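Local coordinates for carbohydrate kinase, FGGY (Novosphingobium aromaticivorans, PDB 3H6E), which is probably a sugar kinase of the FGGY family, expected to transfer a phosphate group to a carbohydrate substrate, at residues 167-178 / 283-291. Numbering follows the deposited sequence.
Sequences EVTSLGCHSDLW and LVNVDVHGR
Val286 is the wedge here: it ends the edge strand 282-286 and drives both its methyls against the short helix 168-171 and the chain that follows. The contact joins the two FGGY kinase domains, which share the actin-like ATPase fold; the helix comes from the N-terminal domain, the strand from the C-terminal one. On the tight side, CG1 of Val286 meets Val168 CG1 at 3.7 Å, the two side chains crossing at about a right angle, while its CG2 turns to Trp178 CD1. Gly172 packs its CA against that CG2 (4.1 Å), where a side chain would collide with it. Thr169 holds CG2 anti to its own carbonyl carbon, laying that methyl 3.4 Å from Val286 O. Its hydroxyl, also bonded to His232 N, points to Glu167, the helix N-cap, whose OE1 takes both Thr169 OG1 and Thr169 N. Replacing Glu167 with an alanine would probably leave Thr169 N without its cap and the hydroxyl without its carboxylate acceptor. In the type I turn from Asp287 to Gly290, Asp287 O and Gly290 CA pack on Val168 CG1. The fit is looser toward Leu283, whose CD1 merely reaches the edge of the partly exposed His174 ring, and a water links His174 N, weakly, to Val284 O. Another water sits beside the tight part, donating to Thr169 O and accepting from Val286 N at 2.8 Å.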
ATOM      1  N   GLU A 167       4.752 -13.067   8.279  1.00 24.94           N
ATOM      2  CA  GLU A 167       5.258 -11.737   8.609  1.00 25.71           C
ATOM      3  C   GLU A 167       4.093 -10.793   8.915  1.00 24.17           C
ATOM      4  O   GLU A 167       3.022 -10.897   8.313  1.00 24.68           O
ATOM      5  CB  GLU A 167       6.145 -11.197   7.483  1.00 24.67           C
ATOM      6  CG  GLU A 167       7.042 -10.043   7.895  1.00 25.20           C
ATOM      7  CD  GLU A 167       6.307  -8.716   7.907  1.00 25.49           C
ATOM      8  OE1 GLU A 167       5.354  -8.562   7.113  1.00 23.45           O
ATOM      9  OE2 GLU A 167       6.682  -7.830   8.706  1.00 25.12           O
ATOM     10  N   VAL A 168       4.308  -9.872   9.847  1.00 23.41           N
ATOM     11  CA  VAL A 168       3.211  -9.100  10.426  1.00 23.49           C
ATOM     12  C   VAL A 168       2.515  -8.103   9.484  1.00 23.60           C
ATOM     13  O   VAL A 168       1.304  -7.909   9.586  1.00 23.51           O
ATOM     14  CB  VAL A 168       3.651  -8.383  11.727  1.00 22.24           C
ATOM     15  CG1 VAL A 168       4.460  -7.146  11.412  1.00 22.10           C
ATOM     16  CG2 VAL A 168       2.440  -8.022  12.566  1.00 24.81           C
ATOM     17  N   THR A 169       3.263  -7.480   8.572  1.00 23.83           N
ATOM     18  CA  THR A 169       2.708  -6.414   7.730  1.00 22.80           C
ATOM     19  C   THR A 169       1.657  -6.894   6.732  1.00 22.81           C
ATOM     20  O   THR A 169       0.747  -6.143   6.387  1.00 21.49           O
ATOM     21  CB  THR A 169       3.801  -5.622   6.972  1.00 24.10           C
ATOM     22  OG1 THR A 169       4.433  -6.464   5.997  1.00 23.37           O
ATOM     23  CG2 THR A 169       4.842  -5.086   7.940  1.00 25.38           C
ATOM     24  N   SER A 170       1.792  -8.124   6.250  1.00 22.72           N
ATOM     25  CA  SER A 170       0.776  -8.693   5.376  1.00 22.37           C
ATOM     26  C   SER A 170      -0.486  -8.995   6.178  1.00 22.51           C
ATOM     27  O   SER A 170      -1.596  -8.828   5.683  1.00 23.27           O
ATOM     28  CB  SER A 170       1.281  -9.961   4.686  1.00 24.44           C
ATOM     29  OG  SER A 170       2.184  -9.660   3.637  1.00 24.63           O
ATOM     30  N   LEU A 171      -0.304  -9.435   7.421  1.00 22.90           N
ATOM     31  CA  LEU A 171      -1.427  -9.744   8.303  1.00 22.65           C
ATOM     32  C   LEU A 171      -2.171  -8.477   8.707  1.00 22.39           C
ATOM     33  O   LEU A 171      -3.373  -8.507   8.965  1.00 23.68           O
ATOM     34  CB  LEU A 171      -0.950 -10.477   9.561  1.00 21.67           C
ATOM     35  CG  LEU A 171      -0.204 -11.798   9.376  1.00 23.53           C
ATOM     36  CD1 LEU A 171       0.435 -12.244  10.686  1.00 21.91           C
ATOM     37  CD2 LEU A 171      -1.124 -12.884   8.819  1.00 22.78           C
ATOM     38  N   GLY A 172      -1.452  -7.364   8.769  1.00 22.03           N
ATOM     39  CA  GLY A 172      -2.055  -6.104   9.165  1.00 23.47           C
ATOM     40  C   GLY A 172      -2.717  -5.361   8.019  1.00 21.62           C
ATOM     41  O   GLY A 172      -3.218  -4.253   8.197  1.00 22.51           O
ATOM     42  N   CYS A 173      -2.720  -5.972   6.839  1.00 21.28           N
ATOM     43  CA  CYS A 173      -3.292  -5.348   5.646  1.00 22.62           C
ATOM     44  C   CYS A 173      -4.776  -5.694   5.496  1.00 22.19           C
ATOM     45  O   CYS A 173      -5.158  -6.476   4.624  1.00 19.67           O
ATOM     46  CB  CYS A 173      -2.509  -5.780   4.401  1.00 23.61           C
ATOM     47  SG  CYS A 173      -2.986  -4.945   2.874  1.00 24.54           S
ATOM     48  N   HIS A 174      -5.599  -5.098   6.360  1.00 23.26           N
ATOM     49  CA  HIS A 174      -7.042  -5.358   6.417  1.00 21.33           C
ATOM     50  C   HIS A 174      -7.431  -6.815   6.130  1.00 21.42           C
ATOM     51  O   HIS A 174      -8.157  -7.102   5.183  1.00 22.28           O
ATOM     52  CB  HIS A 174      -7.815  -4.384   5.515  1.00 21.92           C
ATOM     53  CG  HIS A 174      -7.300  -4.308   4.110  1.00 22.23           C
ATOM     54  ND1 HIS A 174      -7.539  -5.294   3.177  1.00 22.57           N
ATOM     55  CD2 HIS A 174      -6.576  -3.357   3.475  1.00 20.93           C
ATOM     56  CE1 HIS A 174      -6.980  -4.957   2.029  1.00 21.62           C
ATOM     57  NE2 HIS A 174      -6.387  -3.787   2.182  1.00 21.48           N
ATOM     58  N   SER A 175      -6.956  -7.728   6.969  1.00 21.15           N
ATOM     59  CA  SER A 175      -7.164  -9.151   6.732  1.00 21.20           C
ATOM     60  C   SER A 175      -8.214  -9.767   7.648  1.00 22.68           C
ATOM     61  O   SER A 175      -8.652 -10.893   7.419  1.00 23.61           O
ATOM     62  CB  SER A 175      -5.851  -9.907   6.896  1.00 20.27           C
ATOM     63  OG  SER A 175      -5.446  -9.898   8.249  1.00 21.73           O
ATOM     64  N   ASP A 176      -8.611  -9.031   8.684  1.00 22.36           N
ATOM     65  CA  ASP A 176      -9.521  -9.553   9.706  1.00 22.93           C
ATOM     66  C   ASP A 176      -8.828 -10.553  10.635  1.00 22.44           C
ATOM     67  O   ASP A 176      -9.424 -11.014  11.608  1.00 22.20           O
ATOM     68  CB  ASP A 176     -10.754 -10.207   9.073  1.00 22.85           C
ATOM     69  CG  ASP A 176     -11.594  -9.227   8.289  1.00 23.84           C
ATOM     70  OD1 ASP A 176     -11.405  -8.007   8.467  1.00 25.34           O
ATOM     71  OD2 ASP A 176     -12.449  -9.672   7.497  1.00 24.47           O
ATOM     72  N   LEU A 177      -7.572 -10.878  10.337  1.00 21.69           N
ATOM     73  CA  LEU A 177      -6.830 -11.867  11.118  1.00 22.14           C
ATOM     74  C   LEU A 177      -5.942 -11.234  12.183  1.00 21.85           C
ATOM     75  O   LEU A 177      -5.272 -11.943  12.932  1.00 22.90           O
ATOM     76  CB  LEU A 177      -5.956 -12.733  10.205  1.00 22.22           C
ATOM     77  CG  LEU A 177      -6.528 -13.249   8.883  1.00 23.69           C
ATOM     78  CD1 LEU A 177      -5.677 -14.395   8.379  1.00 23.14           C
ATOM     79  CD2 LEU A 177      -7.974 -13.694   9.038  1.00 24.62           C
ATOM     80  N   TRP A 178      -5.931  -9.908  12.259  1.00 20.88           N
ATOM     81  CA  TRP A 178      -4.970  -9.233  13.122  1.00 21.41           C
ATOM     82  C   TRP A 178      -5.559  -8.236  14.116  1.00 22.13           C
ATOM     83  O   TRP A 178      -6.507  -7.512  13.813  1.00 22.30           O
ATOM     84  CB  TRP A 178      -3.873  -8.558  12.290  1.00 20.51           C
ATOM     85  CG  TRP A 178      -2.622  -8.342  13.076  1.00 22.02           C
ATOM     86  CD1 TRP A 178      -2.036  -7.150  13.380  1.00 23.25           C
ATOM     87  CD2 TRP A 178      -1.813  -9.355  13.685  1.00 21.55           C
ATOM     88  NE1 TRP A 178      -0.907  -7.358  14.130  1.00 25.10           N
ATOM     89  CE2 TRP A 178      -0.750  -8.702  14.337  1.00 22.58           C
ATOM     90  CE3 TRP A 178      -1.888 -10.750  13.745  1.00 21.99           C
ATOM     91  CZ2 TRP A 178       0.236  -9.397  15.035  1.00 23.93           C
ATOM     92  CZ3 TRP A 178      -0.911 -11.437  14.437  1.00 24.01           C
ATOM     93  CH2 TRP A 178       0.140 -10.761  15.074  1.00 25.09           C
ATOM     94  N   LEU A 283      -8.370   2.956   8.333  1.00 22.13           N
ATOM     95  CA  LEU A 283      -8.010   1.577   8.641  1.00 22.03           C
ATOM     96  C   LEU A 283      -6.685   1.533   9.398  1.00 22.92           C
ATOM     97  O   LEU A 283      -6.003   2.550   9.533  1.00 24.68           O
ATOM     98  CB  LEU A 283      -7.933   0.729   7.366  1.00 22.40           C
ATOM     99  CG  LEU A 283      -6.865   1.076   6.321  1.00 24.60           C
ATOM    100  CD1 LEU A 283      -6.493  -0.157   5.509  1.00 24.28           C
ATOM    101  CD2 LEU A 283      -7.313   2.216   5.410  1.00 23.19           C
ATOM    102  N   VAL A 284      -6.324   0.361   9.902  1.00 21.43           N
ATOM    103  CA  VAL A 284      -5.087   0.231  10.652  1.00 22.02           C
ATOM    104  C   VAL A 284      -4.163  -0.820  10.063  1.00 21.58           C
ATOM    105  O   VAL A 284      -4.466  -2.009  10.088  1.00 22.01           O
ATOM    106  CB  VAL A 284      -5.337  -0.121  12.124  1.00 22.36           C
ATOM    107  CG1 VAL A 284      -4.013  -0.096  12.888  1.00 22.08           C
ATOM    108  CG2 VAL A 284      -6.349   0.840  12.738  1.00 21.65           C
ATOM    109  N   ASN A 285      -3.037  -0.362   9.530  1.00 22.00           N
ATOM    110  CA  ASN A 285      -1.983  -1.243   9.068  1.00 21.37           C
ATOM    111  C   ASN A 285      -0.950  -1.422  10.166  1.00 21.23           C
ATOM    112  O   ASN A 285      -1.097  -0.882  11.261  1.00 20.54           O
ATOM    113  CB  ASN A 285      -1.330  -0.679   7.807  1.00 21.74           C
ATOM    114  CG  ASN A 285      -2.281  -0.652   6.622  1.00 23.83           C
ATOM    115  OD1 ASN A 285      -2.887  -1.669   6.276  1.00 23.23           O
ATOM    116  ND2 ASN A 285      -2.420   0.515   5.994  1.00 21.03           N
ATOM    117  N   VAL A 286       0.095  -2.180   9.865  1.00 20.59           N
ATOM    118  CA  VAL A 286       1.131  -2.491  10.833  1.00 21.40           C
ATOM    119  C   VAL A 286       2.483  -2.352  10.153  1.00 23.74           C
ATOM    120  O   VAL A 286       2.634  -2.733   8.991  1.00 24.68           O
ATOM    121  CB  VAL A 286       0.971  -3.933  11.355  1.00 23.58           C
ATOM    122  CG1 VAL A 286       2.189  -4.357  12.133  1.00 24.58           C
ATOM    123  CG2 VAL A 286      -0.280  -4.050  12.217  1.00 22.97           C
ATOM    124  N   ASP A 287       3.465  -1.795  10.857  1.00 23.18           N
ATOM    125  CA  ASP A 287       4.803  -1.677  10.284  1.00 22.90           C
ATOM    126  C   ASP A 287       5.623  -2.942  10.517  1.00 24.04           C
ATOM    127  O   ASP A 287       5.182  -3.856  11.215  1.00 22.24           O
ATOM    128  CB  ASP A 287       5.536  -0.430  10.797  1.00 24.11           C
ATOM    129  CG  ASP A 287       5.819  -0.472  12.288  1.00 26.32           C
ATOM    130  OD1 ASP A 287       5.866  -1.570  12.880  1.00 27.80           O
ATOM    131  OD2 ASP A 287       6.008   0.614  12.870  1.00 27.30           O
ATOM    132  N   VAL A 288       6.812  -2.995   9.925  1.00 24.43           N
ATOM    133  CA  VAL A 288       7.651  -4.185  10.025  1.00 24.07           C
ATOM    134  C   VAL A 288       7.996  -4.514  11.475  1.00 25.05           C
ATOM    135  O   VAL A 288       8.447  -5.618  11.776  1.00 27.19           O
ATOM    136  CB  VAL A 288       8.941  -4.040   9.205  1.00 25.18           C
ATOM    137  CG1 VAL A 288       8.608  -3.832   7.738  1.00 24.47           C
ATOM    138  CG2 VAL A 288       9.783  -2.893   9.743  1.00 24.84           C
ATOM    139  N   HIS A 289       7.768  -3.553  12.366  1.00 26.20           N
ATOM    140  CA  HIS A 289       8.022  -3.738  13.791  1.00 28.33           C
ATOM    141  C   HIS A 289       6.765  -4.159  14.541  1.00 27.49           C
ATOM    142  O   HIS A 289       6.806  -4.382  15.748  1.00 30.09           O
ATOM    143  CB  HIS A 289       8.571  -2.453  14.417  1.00 29.83           C
ATOM    144  CG  HIS A 289       9.924  -2.063  13.915  1.00 31.59           C
ATOM    145  ND1 HIS A 289      10.104  -1.212  12.846  1.00 30.46           N
ATOM    146  CD2 HIS A 289      11.165  -2.411  14.334  1.00 31.80           C
ATOM    147  CE1 HIS A 289      11.398  -1.050  12.629  1.00 35.71           C
ATOM    148  NE2 HIS A 289      12.063  -1.768  13.518  1.00 35.90           N
ATOM    149  N   GLY A 290       5.645  -4.251  13.834  1.00 25.41           N
ATOM    150  CA  GLY A 290       4.394  -4.639  14.461  1.00 26.39           C
ATOM    151  C   GLY A 290       3.635  -3.473  15.072  1.00 26.23           C
ATOM    152  O   GLY A 290       2.561  -3.655  15.645  1.00 24.52           O
ATOM    153  N   ARG A 291       4.198  -2.275  14.951  1.00 26.18           N
ATOM    154  CA  ARG A 291       3.557  -1.061  15.455  1.00 25.94           C
ATOM    155  C   ARG A 291       2.430  -0.596  14.535  1.00 23.69           C
ATOM    156  O   ARG A 291       2.585  -0.564  13.312  1.00 23.99           O
ATOM    157  CB  ARG A 291       4.591   0.057  15.626  1.00 26.81           C
ATOM    158  CG  ARG A 291       5.314   0.059  16.973  1.00 28.59           C
ATOM    159  CD  ARG A 291       6.622   0.852  16.906  1.00 34.16           C
ATOM    160  NE  ARG A 291       6.681   1.742  15.744  1.00 34.68           N
ATOM    161  CZ  ARG A 291       6.239   2.999  15.725  1.00 34.05           C
ATOM    162  NH1 ARG A 291       5.700   3.540  16.812  1.00 34.64           N
ATOM    163  NH2 ARG A 291       6.336   3.719  14.611  1.00 32.15           N
TER
HETATM  164  O   HOH W   1      -0.171  -3.582   7.470  1.00 20.78           O
HETATM  165  O   HOH W   2      -6.145  -2.723   7.973  1.00 22.37           O